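Local coordinates for uncharacterized protein (PDB 4X5M) that mediates the passive movement of sugar across the membrane as a homodimer, probably by rocking motions that open a binding cavity alternately to either side, at residues A[15-18]-A[19-22]; A[23-26]-A[27-30]; A[65-68]-A[69-73]. One frame throughout, in Å; residues are numbered along the deposited sequence.

Contact 1 of 3, residues A[15-18]-A[19-22]; sequences TTFA and FAPQ. With OLA (oleic acid), chain F; OLB ((2S)-2,3-dihydroxypropyl (9Z)-octadec-9-enoate), chain G.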
# COMPACT_ATOMS: atom_id res chain seq x y z
N THR A 15 2.91 -7.62 0.31
CA THR A 15 2.23 -6.34 0.17
C THR A 15 2.75 -5.53 -1.01
O THR A 15 2.00 -4.78 -1.64
CB THR A 15 2.34 -5.48 1.45
OG1 THR A 15 3.72 -5.34 1.81
CG2 THR A 15 1.58 -6.13 2.59
N THR A 16 4.04 -5.67 -1.32
CA THR A 16 4.64 -4.89 -2.40
C THR A 16 4.31 -5.47 -3.77
O THR A 16 4.04 -4.73 -4.71
CB THR A 16 6.17 -4.79 -2.25
OG1 THR A 16 6.50 -4.36 -0.92
CG2 THR A 16 6.74 -3.80 -3.25
N PHE A 17 4.31 -6.79 -3.87
CA PHE A 17 4.14 -7.45 -5.17
C PHE A 17 2.69 -7.84 -5.44
O PHE A 17 2.37 -8.33 -6.53
CB PHE A 17 5.03 -8.69 -5.25
CG PHE A 17 6.50 -8.37 -5.24
CD1 PHE A 17 6.97 -7.16 -5.72
CD2 PHE A 17 7.42 -9.29 -4.75
CE1 PHE A 17 8.32 -6.86 -5.71
CE2 PHE A 17 8.77 -9.00 -4.74
CZ PHE A 17 9.23 -7.79 -5.22
N ALA A 18 1.81 -7.62 -4.46
CA ALA A 18 0.39 -7.92 -4.62
C ALA A 18 -0.21 -7.16 -5.79
O ALA A 18 -0.85 -7.74 -6.66
CB ALA A 18 -0.37 -7.60 -3.34
N PHE A 19 -0.00 -5.85 -5.80
CA PHE A 19 -0.58 -4.99 -6.83
C PHE A 19 0.49 -4.40 -7.74
O PHE A 19 0.22 -3.47 -8.50
CB PHE A 19 -1.39 -3.86 -6.18
CG PHE A 19 -2.53 -4.35 -5.34
CD1 PHE A 19 -3.73 -4.74 -5.93
CD2 PHE A 19 -2.42 -4.42 -3.96
CE1 PHE A 19 -4.78 -5.19 -5.16
CE2 PHE A 19 -3.47 -4.87 -3.19
CZ PHE A 19 -4.65 -5.26 -3.79
N ALA A 20 1.69 -4.95 -7.66
CA ALA A 20 2.79 -4.54 -8.54
C ALA A 20 2.47 -4.71 -10.04
O ALA A 20 2.86 -3.85 -10.83
CB ALA A 20 4.06 -5.31 -8.19
N PRO A 21 1.78 -5.80 -10.43
CA PRO A 21 1.42 -5.89 -11.86
C PRO A 21 0.57 -4.72 -12.37
O PRO A 21 0.60 -4.43 -13.56
CB PRO A 21 0.63 -7.20 -11.93
CG PRO A 21 1.21 -8.03 -10.86
CD PRO A 21 1.50 -7.07 -9.74
N GLN A 22 -0.18 -4.07 -11.48
CA GLN A 22 -0.98 -2.91 -11.87
C GLN A 22 -0.09 -1.72 -12.25
O GLN A 22 -0.33 -1.06 -13.26
CB GLN A 22 -1.94 -2.50 -10.74
CG GLN A 22 -3.09 -3.47 -10.52
CD GLN A 22 -4.18 -2.89 -9.63
OE1 GLN A 22 -3.97 -1.86 -8.98
NE2 GLN A 22 -5.34 -3.53 -9.61
C12 OLA F . 13.29 -12.05 0.20
C13 OLA F . 12.02 -11.36 -0.24
C14 OLA F . 12.23 -9.87 -0.24
C15 OLA F . 10.90 -9.17 -0.40
C16 OLA F . 11.08 -7.69 -0.12
C17 OLA F . 11.02 -6.92 -1.42
C18 OLA F . 9.61 -6.40 -1.61
C1 OLB G . 4.08 0.70 2.15
C2 OLB G . 3.37 0.05 0.98
C3 OLB G . 2.21 0.94 0.58
C4 OLB G . 0.94 0.13 0.47
C5 OLB G . -0.24 0.97 0.94
O19 OLB G . 4.06 1.91 2.27
O20 OLB G . 4.77 -0.09 3.08
C21 OLB G . 4.91 0.53 4.34
C22 OLB G . 5.36 -0.50 5.35
O23 OLB G . 6.72 -0.31 5.64
C24 OLB G . 4.54 -0.35 6.61
O25 OLB G . 3.45 -1.24 6.56
C6 OLB G . -1.55 0.20 0.91
C7 OLB G . -1.95 -0.11 -0.52
C8 OLB G . -3.25 0.57 -0.94
C9 OLB G . -4.46 -0.31 -0.69
C10 OLB G . -4.93 -1.21 -1.58
C11 OLB G . -4.29 -1.40 -2.93
C12 OLB G . -4.88 -0.44 -3.94
C13 OLB G . -3.72 0.19 -4.69
C14 OLB G . -4.09 1.55 -5.24
C15 OLB G . -2.86 2.12 -5.91
C16 OLB G . -1.77 2.27 -4.87
C17 OLB G . -0.44 1.86 -5.45
C18 OLB G . 0.36 1.15 -4.38
O HOH W 1 1.12 -4.09 -3.99

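Contact 2 of 3, residues A[23-26]-A[27-30]; sequences SIKT and IRTR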
# COMPACT_ATOMS: atom_id res chain seq x y z
N SER A 23 0.92 -1.46 -11.43
CA SER A 23 1.86 -0.38 -11.69
C SER A 23 2.69 -0.65 -12.94
O SER A 23 2.92 0.24 -13.76
CB SER A 23 2.79 -0.16 -10.49
OG SER A 23 2.06 0.28 -9.36
N ILE A 24 3.13 -1.90 -13.08
CA ILE A 24 3.91 -2.32 -14.25
C ILE A 24 3.10 -2.13 -15.53
O ILE A 24 3.62 -1.64 -16.53
CB ILE A 24 4.35 -3.79 -14.13
CG1 ILE A 24 5.30 -3.97 -12.94
CG2 ILE A 24 5.02 -4.25 -15.41
CD1 ILE A 24 5.69 -5.41 -12.67
N LYS A 25 1.83 -2.52 -15.48
CA LYS A 25 0.93 -2.34 -16.62
C LYS A 25 0.78 -0.87 -16.98
O LYS A 25 0.77 -0.50 -18.15
CB LYS A 25 -0.45 -2.94 -16.31
CG LYS A 25 -1.42 -2.89 -17.48
CD LYS A 25 -2.85 -3.06 -17.02
CE LYS A 25 -3.62 -4.00 -17.95
NZ LYS A 25 -3.41 -3.65 -19.38
N THR A 26 0.65 -0.03 -15.95
CA THR A 26 0.52 1.41 -16.14
C THR A 26 1.77 1.99 -16.79
O THR A 26 1.69 2.80 -17.71
CB THR A 26 0.25 2.14 -14.81
OG1 THR A 26 -0.99 1.68 -14.25
CG2 THR A 26 0.17 3.65 -15.02
N ILE A 27 2.93 1.56 -16.30
CA ILE A 27 4.21 1.99 -16.86
C ILE A 27 4.36 1.53 -18.30
O ILE A 27 4.83 2.28 -19.16
CB ILE A 27 5.39 1.46 -16.01
CG1 ILE A 27 5.36 2.08 -14.61
CG2 ILE A 27 6.72 1.76 -16.69
CD1 ILE A 27 6.45 1.57 -13.69
N ARG A 28 3.93 0.30 -18.57
CA ARG A 28 4.05 -0.28 -19.90
C ARG A 28 3.10 0.36 -20.91
O ARG A 28 3.50 0.68 -22.03
CB ARG A 28 3.81 -1.79 -19.84
CG ARG A 28 3.99 -2.51 -21.16
CD ARG A 28 3.70 -4.00 -21.03
NE ARG A 28 2.36 -4.25 -20.51
CZ ARG A 28 1.26 -4.26 -21.26
NH1 ARG A 28 1.34 -4.04 -22.56
NH2 ARG A 28 0.08 -4.49 -20.70
N THR A 29 1.85 0.55 -20.51
CA THR A 29 0.82 1.06 -21.42
C THR A 29 0.70 2.58 -21.41
O THR A 29 0.07 3.16 -22.29
CB THR A 29 -0.56 0.46 -21.10
OG1 THR A 29 -0.96 0.86 -19.78
CG2 THR A 29 -0.52 -1.06 -21.17
N ARG A 30 1.29 3.21 -20.39
CA ARG A 30 1.22 4.66 -20.21
C ARG A 30 -0.23 5.15 -20.09
O ARG A 30 -0.53 6.31 -20.38
CB ARG A 30 1.92 5.39 -21.36
CG ARG A 30 3.43 5.18 -21.41
CD ARG A 30 4.05 5.96 -22.55
NE ARG A 30 5.51 5.95 -22.49
CZ ARG A 30 6.28 5.07 -23.13
NH1 ARG A 30 5.73 4.14 -23.90
NH2 ARG A 30 7.60 5.14 -23.02

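Contact 3 of 3, residues A[65-68]-A[69-73]; sequences ANIV and TLFLA. With OLB ((2S)-2,3-dihydroxypropyl (9Z)-octadec-9-enoate), chain G; OLA (oleic acid), chain E.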
# COMPACT_ATOMS: atom_id res chain seq x y z
N ALA A 65 10.75 -2.45 1.40
CA ALA A 65 9.35 -2.44 0.99
C ALA A 65 8.99 -1.11 0.33
O ALA A 65 8.36 -1.08 -0.73
CB ALA A 65 8.44 -2.71 2.17
N ASN A 66 9.41 -0.02 0.96
CA ASN A 66 9.07 1.31 0.48
C ASN A 66 9.99 1.83 -0.61
O ASN A 66 9.60 2.68 -1.41
CB ASN A 66 9.06 2.29 1.66
CG ASN A 66 7.87 2.08 2.58
OD1 ASN A 66 6.79 2.61 2.34
ND2 ASN A 66 8.07 1.30 3.63
N ILE A 67 11.22 1.32 -0.66
CA ILE A 67 12.13 1.68 -1.73
C ILE A 67 11.63 1.10 -3.05
O ILE A 67 11.60 1.79 -4.07
CB ILE A 67 13.57 1.20 -1.46
CG1 ILE A 67 14.19 2.02 -0.32
CG2 ILE A 67 14.43 1.34 -2.71
CD1 ILE A 67 15.57 1.54 0.10
N VAL A 68 11.23 -0.17 -3.02
CA VAL A 68 10.64 -0.81 -4.19
C VAL A 68 9.33 -0.12 -4.58
O VAL A 68 9.06 0.11 -5.76
CB VAL A 68 10.39 -2.31 -3.96
CG1 VAL A 68 9.67 -2.92 -5.15
CG2 VAL A 68 11.70 -3.04 -3.71
N THR A 69 8.53 0.21 -3.57
CA THR A 69 7.29 0.96 -3.78
C THR A 69 7.58 2.28 -4.47
O THR A 69 6.86 2.69 -5.39
CB THR A 69 6.56 1.23 -2.45
OG1 THR A 69 6.20 -0.02 -1.83
CG2 THR A 69 5.30 2.04 -2.68
N LEU A 70 8.65 2.95 -4.05
CA LEU A 70 9.06 4.22 -4.64
C LEU A 70 9.40 4.06 -6.12
O LEU A 70 9.02 4.88 -6.95
CB LEU A 70 10.25 4.80 -3.89
CG LEU A 70 10.83 6.11 -4.43
CD1 LEU A 70 9.80 7.23 -4.36
CD2 LEU A 70 12.10 6.49 -3.69
N PHE A 71 10.11 2.98 -6.45
CA PHE A 71 10.50 2.71 -7.83
C PHE A 71 9.32 2.31 -8.71
O PHE A 71 9.43 2.29 -9.93
CB PHE A 71 11.58 1.62 -7.88
CG PHE A 71 12.98 2.15 -7.76
CD1 PHE A 71 13.51 2.46 -6.52
CD2 PHE A 71 13.77 2.32 -8.88
CE1 PHE A 71 14.81 2.94 -6.40
CE2 PHE A 71 15.06 2.80 -8.78
CZ PHE A 71 15.58 3.11 -7.54
N LEU A 72 8.20 1.99 -8.07
CA LEU A 72 6.99 1.63 -8.80
C LEU A 72 6.02 2.80 -8.87
O LEU A 72 5.38 3.03 -9.90
CB LEU A 72 6.30 0.43 -8.15
CG LEU A 72 6.94 -0.94 -8.40
CD1 LEU A 72 6.21 -2.03 -7.63
CD2 LEU A 72 6.94 -1.24 -9.89
N ALA A 73 5.92 3.56 -7.78
CA ALA A 73 4.96 4.65 -7.68
C ALA A 73 5.42 5.92 -8.39
O ALA A 73 4.62 6.59 -9.04
CB ALA A 73 4.67 4.95 -6.21
C1 OLB G . 4.08 0.70 2.15
C2 OLB G . 3.37 0.05 0.98
C3 OLB G . 2.21 0.94 0.58
C4 OLB G . 0.94 0.13 0.47
C5 OLB G . -0.24 0.97 0.94
O19 OLB G . 4.06 1.91 2.27
O20 OLB G . 4.77 -0.09 3.08
C21 OLB G . 4.91 0.53 4.34
C22 OLB G . 5.36 -0.50 5.35
O23 OLB G . 6.72 -0.31 5.64
C24 OLB G . 4.54 -0.35 6.61
O25 OLB G . 3.45 -1.24 6.56
C6 OLB G . -1.55 0.20 0.91
C7 OLB G . -1.95 -0.11 -0.52
C8 OLB G . -3.25 0.57 -0.94
C9 OLB G . -4.46 -0.31 -0.69
C10 OLB G . -4.93 -1.21 -1.58
C11 OLB G . -4.29 -1.40 -2.93
C12 OLB G . -4.88 -0.44 -3.94
C13 OLB G . -3.72 0.19 -4.69
C14 OLB G . -4.09 1.55 -5.24
C15 OLB G . -2.86 2.12 -5.91
C16 OLB G . -1.77 2.27 -4.87
C17 OLB G . -0.44 1.86 -5.45
C18 OLB G . 0.36 1.15 -4.38
C1 OLA E . 20.93 2.19 5.45
O1 OLA E . 21.72 3.14 5.70
O2 OLA E . 20.48 1.48 6.39
C2 OLA E . 20.51 1.91 4.03
C3 OLA E . 19.42 2.88 3.63
C4 OLA E . 19.73 3.48 2.27
C5 OLA E . 18.99 4.80 2.15
C6 OLA E . 18.69 5.10 0.70
C7 OLA E . 17.73 6.27 0.63
C8 OLA E . 17.40 6.58 -0.81
C9 OLA E . 16.15 5.82 -1.21
C10 OLA E . 15.75 5.77 -2.50
C11 OLA E . 16.55 6.49 -3.57
C12 OLA E . 15.92 6.20 -4.92
C13 OLA E . 16.76 6.80 -6.02
C14 OLA E . 15.87 7.51 -7.02
C15 OLA E . 14.76 6.59 -7.48
C16 OLA E . 13.68 7.40 -8.15
C17 OLA E . 12.49 6.51 -8.45
C18 OLA E . 12.76 5.70 -9.70

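Contact 1 of 3, residues A[15-18]-A[19-22]
Phe17 and Ala20 meet across the break in the first membrane helix, just ahead of Pro21-Gln22, the Pro-Gln pair that gives the PQ-loop family its name. Helical bonding lapses here: Phe17 O and Ala20 N stand 3.6 Å apart without a bond, and Ala20 N is buried with no partner in the model. Proline suits the break because it has no N-H to offer; its CD lies 3.6 Å from Phe17 O instead. A water bridges the gap, accepting from Phe19 N at 2.8 Å, donating to Thr15 O at 2.6 Å and more weakly to Thr16 O. Phe19 takes the N-cap position of the new helix, and its O receives Gln22 N. The methyl of Ala20, small enough for the bend, approaches the edge of the Phe17 ring at CD1, 4.2 Å away. With CG opposite the carbonyl carbon (chi1 -60°), the Phe19 ring sets CD2 3.8 Å from Ala18 CB. C11 of the bound monoolein lies over one face of this ring, displaced toward the rim and 3.6 Å from Phe19 CE2. Phe43 and Tyr40 of the second subunit meet the Phe19 ring edge-to-face, so the break lies at the dimer interface. Were Phe19 an alanine, monoolein C11 would probably lose the ring it lies on, and Phe43 and Tyr40 of the second subunit their edge-to-face partner. On the side of helix 60-86, Thr16 packs on Ala65, Val68 and Thr69.

Contact 2 of 3, residues A[23-26]-A[27-30]
Ile27, Arg28 and Thr29 send their backbone N-H groups to the carbonyls of Ser23, Ile24 and Lys25, a regular alpha-helical run that stops at Arg30, where phi turns positive (58°) and the bond from Arg30 N to Thr26 O is weak. Lys25 O, close to the helix end, is gripped twice by one residue: Thr29 N at 2.8 Å and Thr29 OG1 at 2.7 Å reach it from opposite faces of its plane. With chi1 at 63° the hydroxyl lies between the backbone N and the carbonyl carbon and points back at the preceding turn; its weak second partner is Asn31 N. Thr29 CG2 meanwhile rests 3.4 Å above one face of the Arg28 guanidinium, displaced toward its rim. Lys25 and Arg28, both bent near their ends, cross on the exposed side, with Lys25 NZ 3.8 Å from Arg28 NH2. These like charges should repel, a cost that solvent and the negative pole of the helix end would probably offset. Ile27 CG1 lies back along its own helix, 3.2 Å from Ser23 O. The Thr26 hydroxyl bonds back to Gln22 O, which lets a polar side chain lie against Thr32 and Ile35 in the following loop. Branched and apolar, Ile27 suits its place against Pro75 of helix 60-86, which Ser23 and Arg30 also face, touching Val76 and Ile79 respectively.

Contact 3 of 3, residues A[65-68]-A[69-73]
Thr69 grips Ala65 on the closely packed side of this helix: its N and OG1 both bond to Ala65 O, at 3.1 and 2.6 Å, from opposite faces of the carbonyl plane. OG1, opposite the carbonyl carbon (chi1 -61°), turns back along the helix, and this satisfies a hydroxyl otherwise costly in a buried place. Small Ala65 suits the same side, where Ala12 and Thr16 of helix 3-17 press close. Both segments belong to helix 60-86, the third membrane helix, packed here against helices 3-17 and 37-57. Asn66 is buried as well, against Trp50 of helix 37-57: its ND2 bonds to Val62 O and, at 2.9 Å, to O23 of the bound monoolein, a polar grip on a lipid that Asn66 of the second subunit also holds. The outer side is looser and greasy. Ile67 and Phe71 run side by side, CG2 to CE1 4.0 Å, and Ile67 O lies in the plane of the Phe71 ring at its edge, 3.2 Å from CD1. An oleic acid covers one face of that ring, C18 3.6 Å above it, offset toward the rim. Leu70, buried against Leu44, still reaches C10 of the same oleic acid with CD2.

Contacts 1 and 2 adjoin in sequence, their centres about 12 Å apart, and follow the first membrane segment from its break through helix 20-29 to the end of that helix. Contact 3 comes much later, wholly on helix 60-86, its centre about 10 Å from that of contact 1 and about 15 Å from that of contact 2. It backs both: Ala20 CB packs on Leu72 CD1 at 4.0 Å, and farther along Ser23 CB and Ile27 CD1 approach Leu72 O. The same monoolein touches contacts 1 and 3. A helix broken against an unbroken one is consistent with rocking movements in which the two parts of the first segment shift relative to each other.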